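Local coordinates for protein SSD1 (Saccharomyces cerevisiae S288C, PDB 7AM1), which binds elements in the untranslated regions of mRNAs and represses their translation, as a non-enzymatic pseudonuclease of the RNase II family, at residues 316-321 with 711-716; 715-720 with 841-846. All blocks are in the same frame, centred on the assembly; numbering follows the deposited sequence.

Both contacts use helix 689-725: contact 1 meets it at 711-716, contact 2 one turn further at 715-720, and their centres lie about 13 Å apart. Contact 1 sets helix 311-321 of the second cold-shock domain against it and buries 185 Å², with an isoleucine in the buried part and a water-bridged glutamine and aspartate toward the partly exposed margin. Contact 2 is slighter, 80 Å², and purely apolar between its segments: one buried leucine meets two partly exposed ones where helix 834-842 ends. The centre of contact 2 is about 17 Å from that of the chain, against about 12 Å for contact 1. The first mixes chemistries; the second only joins methyl groups.

Contact 1. Residues 316-321 with 711-716; sequences DSILRD and EQAIHL
Ile318 lies against Gln712, Ala713 and Leu716, where helix 311-321 of the second cold-shock domain, an OB-fold module, packs nearly antiparallel on the long helix 689-725. The axes of the two segments run at 157° to each other, N to C, and approach to 10.2 Å. Two branches of Ile318 divide the work. CD1 sits over the backbone of the facing helix, 4.0 Å from Ala713 N, and meets Leu716 CD2 at 4.1 Å. CG2, which the first torsion (chi1 -71°) sets anti to the backbone N, lies 3.6 Å from Gln712 OE1 and also touches CB of the same glutamine. The isoleucine and the glutamine run alongside each other, pointing opposite ways, and so an isoleucine rests on the aliphatic part of a glutamine. A beta-branched residue suits the place because its two arms reach different parts of the opposing surface, while the small Ala713 lets the helix backbone be approached. Cut back to alanine, this residue would lose both arms, which would probably leave a gap beside Ala713 and Leu716 CD2 and remove the apolar cover from Gln712 CB. The polar end of Gln712 extends past the isoleucine toward Asp321. OE1 accepts from ND2 of Asn322, the residue after Asp321, and that ND2 is also bonded to Ile318 O, which supports placing the oxygen at this end of the amide. OE1 takes a second hydrogen from a water, and another water accepts from Gln712 NE2 at 3.1 Å. Both waters donate to one carboxylate oxygen, Asp321 OD2, so an acid and an amide too far apart to touch are tied by two bridges. The other oxygen, Asp321 OD1, accepts the backbone N-H of Ser222.

Contact 2. Residues 715-720 with 841-846; sequences HLLLCK and SDLHLT
Leu717 meets Leu845 and Leu843 while the imidazole of each segment, His715 and His844, is turned to other neighbours. Against one face of the His715 ring lies Cys719 SG, 3.5 Å above the plane and displaced toward the rim; its NE2 is hydrogen-bonded to Gly186 O, while Leu904 also touches the side chain. The His844 ring carries Ser841 O over one face, 3.9 Å above the plane and again off-centre. The contact itself is apolar. Leu717, with CG anti to its own backbone N (chi1 -175°), extends from the helix and offers CD2 to both leucines opposite, tip to tip. Leu843 CD1 approaches that methyl to 4.2 Å, an ordinary packing distance. Leu845 CD1 is modelled only 3.3 Å from Leu717 CD2, tighter than methyl groups normally pack, so the exact separation is doubtful though the contact itself is not. The two leucines can converge because helix 834-842 closes in a Schellman motif. His844 adopts a left-handed backbone (phi 57°), a conformation glycine takes more easily, and its N bonds back to Ser841 O at 2.8 Å. That reversal brings Leu845 round to the same side as Leu843. Leu845 also rests on Leu840 in the helix, the apolar pairing across the turn that commonly accompanies this motif. Leucine suits all three sites: its forked end presents a methyl at the tip, and no hydrogen bond joins the segments. Leu717 additionally touches Glu839 and Leu840. Three residues after Leu717, the exposed Lys720 forms a salt bridge through NZ to OE1 of Glu839 on helix 834-842, a second tie between the two helices.

Contact 1. Residues 316-321 with 711-716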
loop_
_atom_site.group_PDB
_atom_site.type_symbol
_atom_site.label_atom_id
_atom_site.label_comp_id
_atom_site.label_asym_id
_atom_site.label_seq_id
_atom_site.Cartn_x
_atom_site.Cartn_y
_atom_site.Cartn_z
ATOM N N ASP A 316 7.846 -10.068 -13.263
ATOM C CA ASP A 316 7.822 -9.218 -14.448
ATOM C C ASP A 316 6.418 -8.683 -14.700
ATOM O O ASP A 316 6.243 -7.511 -15.053
ATOM C CB ASP A 316 8.332 -10.009 -15.653
ATOM C CG ASP A 316 8.708 -9.125 -16.823
ATOM O OD1 ASP A 316 8.599 -7.888 -16.703
ATOM O OD2 ASP A 316 9.117 -9.673 -17.869
ATOM N N SER A 317 5.402 -9.526 -14.496
ATOM C CA SER A 317 4.023 -9.110 -14.731
ATOM C C SER A 317 3.582 -8.054 -13.726
ATOM O O SER A 317 2.869 -7.108 -14.082
ATOM C CB SER A 317 3.097 -10.323 -14.666
ATOM O OG SER A 317 1.739 -9.923 -14.679
ATOM N N ILE A 318 3.990 -8.204 -12.464
ATOM C CA ILE A 318 3.687 -7.187 -11.462
ATOM C C ILE A 318 4.314 -5.858 -11.853
ATOM O O ILE A 318 3.678 -4.802 -11.750
ATOM C CB ILE A 318 4.160 -7.646 -10.067
ATOM C CG1 ILE A 318 3.260 -8.777 -9.566
ATOM C CG2 ILE A 318 4.190 -6.457 -9.089
ATOM C CD1 ILE A 318 3.788 -9.507 -8.359
ATOM N N LEU A 319 5.564 -5.886 -12.316
ATOM C CA LEU A 319 6.242 -4.650 -12.693
ATOM C C LEU A 319 5.559 -3.989 -13.887
ATOM O O LEU A 319 5.295 -2.780 -13.870
ATOM C CB LEU A 319 7.715 -4.929 -12.992
ATOM C CG LEU A 319 8.613 -5.188 -11.779
ATOM C CD1 LEU A 319 9.968 -5.712 -12.223
ATOM C CD2 LEU A 319 8.783 -3.926 -10.944
ATOM N N ARG A 320 5.275 -4.768 -14.938
ATOM C CA ARG A 320 4.658 -4.206 -16.136
ATOM C C ARG A 320 3.256 -3.687 -15.848
ATOM O O ARG A 320 2.855 -2.636 -16.364
ATOM C CB ARG A 320 4.566 -5.245 -17.251
ATOM C CG ARG A 320 5.835 -5.929 -17.696
ATOM C CD ARG A 320 6.730 -5.031 -18.505
ATOM N NE ARG A 320 8.025 -5.667 -18.713
ATOM C CZ ARG A 320 8.271 -6.544 -19.685
ATOM N NH1 ARG A 320 7.315 -6.872 -20.544
ATOM N NH2 ARG A 320 9.472 -7.086 -19.811
ATOM N N ASP A 321 2.473 -4.442 -15.070
ATOM C CA ASP A 321 1.123 -4.005 -14.743
ATOM C C ASP A 321 1.149 -2.676 -14.018
ATOM O O ASP A 321 0.189 -1.901 -14.097
ATOM C CB ASP A 321 0.415 -5.048 -13.885
ATOM C CG ASP A 321 -1.073 -4.784 -13.761
ATOM O OD1 ASP A 321 -1.725 -4.510 -14.796
ATOM O OD2 ASP A 321 -1.596 -4.873 -12.630
ATOM N N GLU A 711 3.302 -4.335 -2.545
ATOM C CA GLU A 711 2.336 -5.162 -1.825
ATOM C C GLU A 711 1.914 -6.381 -2.636
ATOM O O GLU A 711 1.639 -7.440 -2.061
ATOM C CB GLU A 711 1.121 -4.322 -1.435
ATOM C CG GLU A 711 1.483 -3.229 -0.428
ATOM C CD GLU A 711 0.485 -3.088 0.710
ATOM O OE1 GLU A 711 -0.694 -3.465 0.526
ATOM O OE2 GLU A 711 0.889 -2.602 1.789
ATOM N N GLN A 712 1.829 -6.251 -3.960
ATOM C CA GLN A 712 1.493 -7.399 -4.795
ATOM C C GLN A 712 2.571 -8.469 -4.703
ATOM O O GLN A 712 2.269 -9.666 -4.690
ATOM C CB GLN A 712 1.294 -6.943 -6.238
ATOM C CG GLN A 712 -0.051 -6.268 -6.467
ATOM C CD GLN A 712 -0.135 -5.543 -7.797
ATOM O OE1 GLN A 712 0.749 -5.663 -8.646
ATOM N NE2 GLN A 712 -1.198 -4.771 -7.977
ATOM N N ALA A 713 3.837 -8.052 -4.653
ATOM C CA ALA A 713 4.930 -9.011 -4.552
ATOM C C ALA A 713 4.984 -9.639 -3.161
ATOM O O ALA A 713 5.256 -10.838 -3.026
ATOM C CB ALA A 713 6.250 -8.326 -4.904
ATOM N N ILE A 714 4.722 -8.852 -2.116
ATOM C CA ILE A 714 4.584 -9.428 -0.781
ATOM C C ILE A 714 3.480 -10.474 -0.774
ATOM O O ILE A 714 3.653 -11.591 -0.272
ATOM C CB ILE A 714 4.301 -8.329 0.258
ATOM C CG1 ILE A 714 5.515 -7.418 0.441
ATOM C CG2 ILE A 714 3.880 -8.960 1.571
ATOM C CD1 ILE A 714 5.201 -6.159 1.236
ATOM N N HIS A 715 2.310 -10.105 -1.302
ATOM C CA HIS A 715 1.162 -11.001 -1.298
ATOM C C HIS A 715 1.491 -12.303 -2.003
ATOM O O HIS A 715 1.118 -13.387 -1.539
ATOM C CB HIS A 715 -0.021 -10.304 -1.972
ATOM C CG HIS A 715 -1.233 -11.167 -2.129
ATOM N ND1 HIS A 715 -1.425 -11.982 -3.223
ATOM C CD2 HIS A 715 -2.321 -11.332 -1.341
ATOM C CE1 HIS A 715 -2.575 -12.620 -3.098
ATOM N NE2 HIS A 715 -3.139 -12.242 -1.964
ATOM N N LEU A 716 2.211 -12.212 -3.119
ATOM C CA LEU A 716 2.580 -13.395 -3.883
ATOM C C LEU A 716 3.449 -14.328 -3.049
ATOM O O LEU A 716 3.165 -15.526 -2.939
ATOM C CB LEU A 716 3.296 -12.957 -5.160
ATOM C CG LEU A 716 3.791 -14.001 -6.150
ATOM C CD1 LEU A 716 2.604 -14.764 -6.743
ATOM C CD2 LEU A 716 4.614 -13.329 -7.244
HETATM O O HOH W 1 -1.155 -2.970 -10.558
HETATM O O HOH W 2 -0.449 -7.266 -10.987
#

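Contact 2. Residues 715-720 with 841-846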
loop_
_atom_site.group_PDB
_atom_site.type_symbol
_atom_site.label_atom_id
_atom_site.label_comp_id
_atom_site.label_asym_id
_atom_site.label_seq_id
_atom_site.Cartn_x
_atom_site.Cartn_y
_atom_site.Cartn_z
ATOM N N HIS A 715 2.310 -10.105 -1.302
ATOM C CA HIS A 715 1.162 -11.001 -1.298
ATOM C C HIS A 715 1.491 -12.303 -2.003
ATOM O O HIS A 715 1.118 -13.387 -1.539
ATOM C CB HIS A 715 -0.021 -10.304 -1.972
ATOM C CG HIS A 715 -1.233 -11.167 -2.129
ATOM N ND1 HIS A 715 -1.425 -11.982 -3.223
ATOM C CD2 HIS A 715 -2.321 -11.332 -1.341
ATOM C CE1 HIS A 715 -2.575 -12.620 -3.098
ATOM N NE2 HIS A 715 -3.139 -12.242 -1.964
ATOM N N LEU A 716 2.211 -12.212 -3.119
ATOM C CA LEU A 716 2.580 -13.395 -3.883
ATOM C C LEU A 716 3.449 -14.328 -3.049
ATOM O O LEU A 716 3.165 -15.526 -2.939
ATOM C CB LEU A 716 3.296 -12.957 -5.160
ATOM C CG LEU A 716 3.791 -14.001 -6.150
ATOM C CD1 LEU A 716 2.604 -14.764 -6.743
ATOM C CD2 LEU A 716 4.614 -13.329 -7.244
ATOM N N LEU A 717 4.512 -13.793 -2.446
ATOM C CA LEU A 717 5.412 -14.624 -1.656
ATOM C C LEU A 717 4.744 -15.130 -0.387
ATOM O O LEU A 717 5.038 -16.243 0.065
ATOM C CB LEU A 717 6.672 -13.838 -1.312
ATOM C CG LEU A 717 7.789 -14.587 -0.591
ATOM C CD1 LEU A 717 8.158 -15.863 -1.329
ATOM C CD2 LEU A 717 9.003 -13.675 -0.428
ATOM N N LEU A 718 3.842 -14.336 0.196
ATOM C CA LEU A 718 3.128 -14.773 1.391
ATOM C C LEU A 718 2.205 -15.947 1.086
ATOM O O LEU A 718 2.099 -16.886 1.884
ATOM C CB LEU A 718 2.329 -13.608 1.974
ATOM C CG LEU A 718 1.504 -13.958 3.212
ATOM C CD1 LEU A 718 2.396 -14.470 4.328
ATOM C CD2 LEU A 718 0.699 -12.756 3.669
ATOM N N CYS A 719 1.521 -15.906 -0.058
ATOM C CA CYS A 719 0.657 -17.018 -0.439
ATOM C C CYS A 719 1.469 -18.291 -0.633
ATOM O O CYS A 719 1.054 -19.375 -0.208
ATOM C CB CYS A 719 -0.109 -16.670 -1.712
ATOM S SG CYS A 719 -1.433 -15.489 -1.464
ATOM N N LYS A 720 2.626 -18.179 -1.283
ATOM C CA LYS A 720 3.521 -19.321 -1.428
ATOM C C LYS A 720 3.969 -19.853 -0.073
ATOM O O LYS A 720 4.070 -21.073 0.123
ATOM C CB LYS A 720 4.720 -18.900 -2.272
ATOM C CG LYS A 720 5.769 -19.962 -2.488
ATOM C CD LYS A 720 6.793 -19.449 -3.492
ATOM C CE LYS A 720 8.188 -19.978 -3.221
ATOM N NZ LYS A 720 9.206 -18.903 -3.401
ATOM N N SER A 841 15.495 -16.812 4.113
ATOM C CA SER A 841 16.707 -16.390 4.805
ATOM C C SER A 841 17.588 -15.555 3.884
ATOM O O SER A 841 18.087 -14.492 4.274
ATOM C CB SER A 841 17.458 -17.617 5.326
ATOM O OG SER A 841 18.686 -17.252 5.931
ATOM N N ASP A 842 17.785 -16.021 2.647
ATOM C CA ASP A 842 18.574 -15.262 1.682
ATOM C C ASP A 842 17.977 -13.878 1.453
ATOM O O ASP A 842 18.707 -12.886 1.352
ATOM C CB ASP A 842 18.664 -16.027 0.362
ATOM C CG ASP A 842 19.437 -17.326 0.489
ATOM O OD1 ASP A 842 20.317 -17.421 1.371
ATOM O OD2 ASP A 842 19.156 -18.256 -0.296
ATOM N N LEU A 843 16.652 -13.793 1.365
ATOM C CA LEU A 843 15.966 -12.515 1.229
ATOM C C LEU A 843 15.849 -11.762 2.549
ATOM O O LEU A 843 15.267 -10.671 2.573
ATOM C CB LEU A 843 14.572 -12.740 0.639
ATOM C CG LEU A 843 14.547 -13.435 -0.725
ATOM C CD1 LEU A 843 13.123 -13.752 -1.156
ATOM C CD2 LEU A 843 15.240 -12.582 -1.772
ATOM N N HIS A 844 16.378 -12.315 3.641
ATOM C CA HIS A 844 16.296 -11.682 4.957
ATOM C C HIS A 844 14.843 -11.426 5.349
ATOM O O HIS A 844 14.481 -10.349 5.827
ATOM C CB HIS A 844 17.121 -10.393 5.002
ATOM C CG HIS A 844 18.583 -10.609 4.758
ATOM N ND1 HIS A 844 19.135 -10.620 3.495
ATOM C CD2 HIS A 844 19.605 -10.838 5.617
ATOM C CE1 HIS A 844 20.435 -10.840 3.587
ATOM N NE2 HIS A 844 20.745 -10.974 4.864
ATOM N N LEU A 845 14.005 -12.434 5.131
ATOM C CA LEU A 845 12.606 -12.409 5.527
ATOM C C LEU A 845 12.391 -13.366 6.694
ATOM O O LEU A 845 13.215 -14.244 6.963
ATOM C CB LEU A 845 11.704 -12.793 4.352
ATOM C CG LEU A 845 11.839 -11.935 3.093
ATOM C CD1 LEU A 845 11.106 -12.591 1.927
ATOM C CD2 LEU A 845 11.304 -10.541 3.336
ATOM N N THR A 846 11.262 -13.197 7.380
ATOM C CA THR A 846 10.937 -13.979 8.569
ATOM C C THR A 846 9.677 -14.798 8.325
ATOM O O THR A 846 8.672 -14.270 7.837
ATOM C CB THR A 846 10.750 -13.064 9.783
ATOM O OG1 THR A 846 11.980 -12.388 10.061
ATOM C CG2 THR A 846 10.333 -13.862 11.013
#